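Long-range contacts in fiber (Bovine adenovirus 4, PDB 4UE0), which forms the head domain at the end of the trimeric viral fibre and probably attaches the virion to a receptor on the host cell: residues A[7-12]-A[24-29]; A[71-76]-A[83-88]. One frame throughout, in Å; residues are numbered along the deposited sequence. Where two conformers were deposited one is given.

Contact 1: residues A[7-12]-A[24-29]; sequences TRQGSR and GWQIIP
Trp25 lies across the backbone of the neighbouring strand at Gly10, and this aromatic contact dominates one face of the pairing between residues 7-12 and 24-29. Its CG sits between the backbone N and the carbonyl carbon (chi1 61°), a rotation that folds the indole over the partner strand instead of along its own. Gly10 CA then rests 3.8 Å from the centroid of the five-membered ring, 28° off the normal, a CH-pi contact. Glycine suits the place because a CB here would run into the indole nitrogen. Farther along, the six-membered ring covers the Gln9 carbonyl carbon, while CZ3 reaches Arg8 CB at 4.0 Å.

Apolar packing continues beside the indole. Arg8 and Ile27 run side by side, and the bend of the arginine at chi3 (-120°) brings its guanidinium plane over the isoleucine methyl, with Arg8 CZ 3.7 Å from Ile27 CD1. A long chain with a flat cationic end can thus shield a hydrophobic neighbour and still reach solvent. On the other face of the sheet, Gln9 and Gln26 lie side by side, Gln9 CB 4.1 Å from Gln26 CG.

Among polar links, Arg8 with Ile27 and Gly10 with Trp25 each exchange two backbone hydrogen bonds; the shortest joins Ile27 N to Arg8 O at 2.8 Å. A water in the indole plane accepts from Trp25 NE1 (2.8 Å) and donates to Ser11 O, satisfying the ring nitrogen at the strand edge. Ser11 OG is bonded to Arg33 of the second subunit.

Pairs Gln9-Gln26 and Ser11-Gly24 are non-hydrogen-bonded, completing the two-residue alternation of an antiparallel beta hairpin, here strands 8-16 and 19-29 at one side of a four-stranded sheet of the fibre head.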
# COMPACT_ATOMS: atom_id res chain seq x y z
N THR A 7 -11.47 13.13 13.02
CA THR A 7 -11.45 12.33 11.73
C THR A 7 -12.80 11.68 11.47
O THR A 7 -13.53 11.26 12.39
CB THR A 7 -10.32 11.24 11.62
OG1 THR A 7 -10.72 10.01 12.24
CG2 THR A 7 -9.00 11.71 12.24
N ARG A 8 -13.11 11.62 10.18
CA ARG A 8 -14.37 11.10 9.69
C ARG A 8 -14.03 9.91 8.82
O ARG A 8 -13.06 9.98 8.08
CB ARG A 8 -15.05 12.15 8.81
CG ARG A 8 -15.00 13.55 9.38
CD ARG A 8 -15.95 14.43 8.59
NE ARG A 8 -15.27 15.55 7.95
CZ ARG A 8 -15.66 16.12 6.81
NH1 ARG A 8 -16.74 15.66 6.16
NH2 ARG A 8 -14.96 17.13 6.31
N GLN A 9 -14.85 8.85 8.88
CA GLN A 9 -14.60 7.69 8.02
C GLN A 9 -15.87 6.91 7.72
O GLN A 9 -16.90 7.08 8.40
CB GLN A 9 -13.56 6.77 8.67
CG GLN A 9 -13.88 6.37 10.09
CD GLN A 9 -12.71 5.67 10.77
OE1 GLN A 9 -11.77 5.20 10.12
NE2 GLN A 9 -12.77 5.59 12.10
N GLY A 10 -15.79 6.03 6.71
CA GLY A 10 -16.94 5.21 6.35
C GLY A 10 -16.59 4.15 5.35
O GLY A 10 -15.44 4.01 4.95
N SER A 11 -17.61 3.40 4.97
CA SER A 11 -17.49 2.32 4.02
C SER A 11 -18.65 2.31 3.04
O SER A 11 -19.74 2.82 3.33
CB SER A 11 -17.47 0.96 4.74
OG SER A 11 -16.33 0.83 5.53
N ARG A 12 -18.39 1.64 1.92
CA ARG A 12 -19.41 1.43 0.90
C ARG A 12 -19.08 0.13 0.19
O ARG A 12 -17.98 -0.04 -0.35
CB ARG A 12 -19.39 2.59 -0.09
CG ARG A 12 -20.20 2.40 -1.36
CD ARG A 12 -21.67 2.14 -1.05
NE ARG A 12 -22.40 1.86 -2.27
CZ ARG A 12 -22.77 2.78 -3.15
NH1 ARG A 12 -22.54 4.07 -2.93
NH2 ARG A 12 -23.39 2.41 -4.26
N GLY A 24 -13.43 1.89 1.50
CA GLY A 24 -13.37 2.63 2.75
C GLY A 24 -12.83 3.99 2.46
O GLY A 24 -12.04 4.18 1.52
N TRP A 25 -13.24 4.96 3.24
CA TRP A 25 -12.73 6.32 3.09
C TRP A 25 -12.50 6.94 4.45
O TRP A 25 -13.13 6.54 5.45
CB TRP A 25 -13.69 7.17 2.25
CG TRP A 25 -15.06 7.32 2.85
CD1 TRP A 25 -16.17 6.53 2.61
CD2 TRP A 25 -15.47 8.29 3.82
NE1 TRP A 25 -17.23 6.96 3.37
CE2 TRP A 25 -16.82 8.04 4.13
CE3 TRP A 25 -14.81 9.34 4.46
CZ2 TRP A 25 -17.54 8.82 5.06
CZ3 TRP A 25 -15.53 10.12 5.39
CH2 TRP A 25 -16.87 9.86 5.67
N GLN A 26 -11.55 7.88 4.49
CA GLN A 26 -11.26 8.64 5.71
C GLN A 26 -10.86 10.06 5.35
O GLN A 26 -10.23 10.31 4.31
CB GLN A 26 -10.13 8.02 6.57
CG GLN A 26 -10.04 6.51 6.65
CD GLN A 26 -8.63 6.03 7.00
OE1 GLN A 26 -8.14 5.02 6.46
NE2 GLN A 26 -7.97 6.77 7.88
N ILE A 27 -11.24 11.00 6.21
CA ILE A 27 -10.76 12.37 6.16
C ILE A 27 -10.05 12.60 7.50
O ILE A 27 -10.66 12.45 8.56
CB ILE A 27 -11.88 13.40 5.96
CG1 ILE A 27 -12.63 13.08 4.68
CG2 ILE A 27 -11.29 14.82 5.93
CD1 ILE A 27 -13.82 13.98 4.42
N ILE A 28 -8.78 12.94 7.42
CA ILE A 28 -7.99 13.21 8.59
C ILE A 28 -7.62 14.70 8.58
O ILE A 28 -6.74 15.10 7.85
CB ILE A 28 -6.74 12.31 8.63
CG1 ILE A 28 -7.15 10.83 8.57
CG2 ILE A 28 -5.93 12.60 9.88
CD1 ILE A 28 -6.02 9.90 8.23
N PRO A 29 -8.34 15.52 9.36
CA PRO A 29 -8.07 16.95 9.39
C PRO A 29 -6.96 17.28 10.38
O PRO A 29 -6.82 16.60 11.41
CB PRO A 29 -9.40 17.55 9.83
CG PRO A 29 -10.08 16.47 10.60
CD PRO A 29 -9.46 15.15 10.25
O HOH W 1 -19.72 5.77 3.30

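Contact 2: residues A[71-76]-A[83-88]; sequences YASCTQ and IKTYGV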
# COMPACT_ATOMS: atom_id res chain seq x y z
N TYR A 71 -5.13 8.46 -7.48
CA TYR A 71 -4.36 7.52 -8.30
C TYR A 71 -3.67 6.52 -7.38
O TYR A 71 -2.92 6.88 -6.49
CB TYR A 71 -3.32 8.25 -9.20
CG TYR A 71 -2.48 7.26 -9.95
CD1 TYR A 71 -3.02 6.46 -10.97
CD2 TYR A 71 -1.20 6.99 -9.54
CE1 TYR A 71 -2.30 5.45 -11.55
CE2 TYR A 71 -0.45 5.99 -10.13
CZ TYR A 71 -1.02 5.17 -11.11
OH TYR A 71 -0.32 4.13 -11.67
N ALA A 72 -3.90 5.23 -7.65
CA ALA A 72 -3.28 4.13 -6.92
C ALA A 72 -2.90 3.04 -7.89
O ALA A 72 -3.07 3.18 -9.10
CB ALA A 72 -4.22 3.61 -5.84
N SER A 73 -2.35 1.93 -7.41
CA SER A 73 -2.08 0.78 -8.25
C SER A 73 -2.50 -0.50 -7.55
O SER A 73 -2.65 -0.54 -6.32
CB SER A 73 -0.62 0.67 -8.68
OG SER A 73 0.18 0.31 -7.58
N CYS A 74 -2.71 -1.53 -8.34
CA CYS A 74 -3.02 -2.85 -7.86
C CYS A 74 -2.44 -3.87 -8.79
O CYS A 74 -1.90 -3.51 -9.85
CB CYS A 74 -4.54 -3.01 -7.68
SG CYS A 74 -5.46 -2.96 -9.21
N THR A 75 -2.54 -5.15 -8.43
CA THR A 75 -1.98 -6.22 -9.25
C THR A 75 -2.94 -7.40 -9.35
O THR A 75 -3.83 -7.58 -8.53
CB THR A 75 -0.63 -6.73 -8.71
OG1 THR A 75 -0.83 -7.44 -7.48
CG2 THR A 75 0.39 -5.60 -8.53
N GLN A 76 -2.67 -8.20 -10.37
CA GLN A 76 -3.17 -9.58 -10.44
C GLN A 76 -2.01 -10.51 -10.77
O GLN A 76 -1.08 -10.15 -11.48
CB GLN A 76 -4.22 -9.76 -11.54
CG GLN A 76 -5.52 -9.04 -11.27
CD GLN A 76 -6.49 -9.25 -12.40
OE1 GLN A 76 -6.20 -8.92 -13.56
NE2 GLN A 76 -7.64 -9.84 -12.11
N ILE A 83 3.12 -11.16 -12.92
CA ILE A 83 2.33 -10.15 -12.21
C ILE A 83 2.03 -9.00 -13.14
O ILE A 83 2.93 -8.43 -13.73
CB ILE A 83 3.08 -9.62 -10.98
CG1 ILE A 83 3.50 -10.78 -10.05
CG2 ILE A 83 2.21 -8.62 -10.24
CD1 ILE A 83 2.33 -11.63 -9.56
N LYS A 84 0.74 -8.68 -13.27
CA LYS A 84 0.31 -7.50 -14.00
C LYS A 84 -0.03 -6.41 -13.01
O LYS A 84 -0.78 -6.65 -12.06
CB LYS A 84 -0.93 -7.80 -14.88
CG LYS A 84 -1.41 -6.61 -15.69
CD LYS A 84 -0.71 -6.40 -17.02
CE LYS A 84 -1.61 -5.54 -17.92
NZ LYS A 84 -1.12 -5.44 -19.32
N THR A 85 0.54 -5.23 -13.21
CA THR A 85 0.25 -4.04 -12.41
C THR A 85 -0.69 -3.12 -13.18
O THR A 85 -0.49 -2.87 -14.36
CB THR A 85 1.54 -3.32 -12.03
OG1 THR A 85 2.40 -4.23 -11.34
CG2 THR A 85 1.27 -2.14 -11.13
N TYR A 86 -1.73 -2.65 -12.50
CA TYR A 86 -2.73 -1.74 -13.05
C TYR A 86 -2.72 -0.43 -12.32
O TYR A 86 -2.66 -0.41 -11.08
CB TYR A 86 -4.13 -2.33 -12.95
CG TYR A 86 -4.27 -3.69 -13.56
CD1 TYR A 86 -4.05 -4.83 -12.79
CD2 TYR A 86 -4.65 -3.87 -14.88
CE1 TYR A 86 -4.18 -6.09 -13.30
CE2 TYR A 86 -4.78 -5.15 -15.42
CZ TYR A 86 -4.56 -6.25 -14.62
OH TYR A 86 -4.69 -7.52 -15.17
N GLY A 87 -2.80 0.65 -13.08
CA GLY A 87 -3.09 1.94 -12.51
C GLY A 87 -4.59 2.06 -12.24
O GLY A 87 -5.40 1.57 -13.02
N VAL A 88 -4.94 2.70 -11.13
CA VAL A 88 -6.32 2.86 -10.69
C VAL A 88 -6.57 4.36 -10.49
O VAL A 88 -5.91 4.99 -9.69
CB VAL A 88 -6.59 2.13 -9.37
CG1 VAL A 88 -8.09 2.18 -9.09
CG2 VAL A 88 -6.09 0.70 -9.39
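Gln76 and Tyr86 both place CG beside the backbone N and anti to the carbonyl carbon (chi1 -68° and -54°), which brings the amide against the phenol from the opposing strand. The two planes stand 65° apart, and Gln76 CG packs 3.8 Å from Tyr86 CE1. Beyond it, Gln76 OE1 approaches Tyr86 OH to 2.6 Å, a weak hydrogen bond from the hydroxyl, whose one proton has another acceptor within reach. Glutamine suits this buried place because its amide also serves the loop behind: OE1 accepts from Glu106 N and NE2 donates to Ile109 O.

Cys74 SG lies between its backbone N and carbonyl carbon, within 3.7 Å of Val88 CG2 and 4.0 Å of Tyr86 CB; the sulfur meets the tyrosine ring obliquely. These small and branched apolar groups fill the face turned to Trp114 of strand 114-120, in the interior between the two sheets of this beta sandwich.

Strands 70-77 and 83-93 form an antiparallel hairpin. Ala72-Val88, Cys74-Tyr86 and Gln76-Lys84 are its hydrogen-bonded pairs here, each with two backbone bonds; that from Tyr86 N to Cys74 O (2.8 Å) is nearly straight.

The other face, with Ser73, Thr75, Thr85 and Gly87, is turned to the neighbouring subunits. Thr75 CG2 meets Thr85 OG1 at 3.7 Å, and Thr75 CB touches Ile83 CG2. Tyr71 leans its ring obliquely against the partner backbone, OH 3.6 Å from Gly87 CA, where a side chain would be tight; that hydroxyl bonds Thr75 of the third subunit, while Thr75 OG1 meets Tyr71 of the second.

How the contacts relate
Contact 1 and contact 2 lie in two hairpins of one head domain, in series along the chain, the first closing before the second opens. They belong to different four-stranded antiparallel sheets and lie on opposite sides of the chain's centre: their own centres are 23 Å apart, and their nearest atoms about 11 Å, so they do not touch. Strand 114-120 connects them indirectly, since it is the far edge of the sheet that begins with contact 1 and packs against the apolar face of contact 2. Both reach the second subunit, but 71-76/83-88 also meets the third and has more residues within reach of its neighbours, placing that hairpin more deeply in the trimer interface than 7-12/24-29.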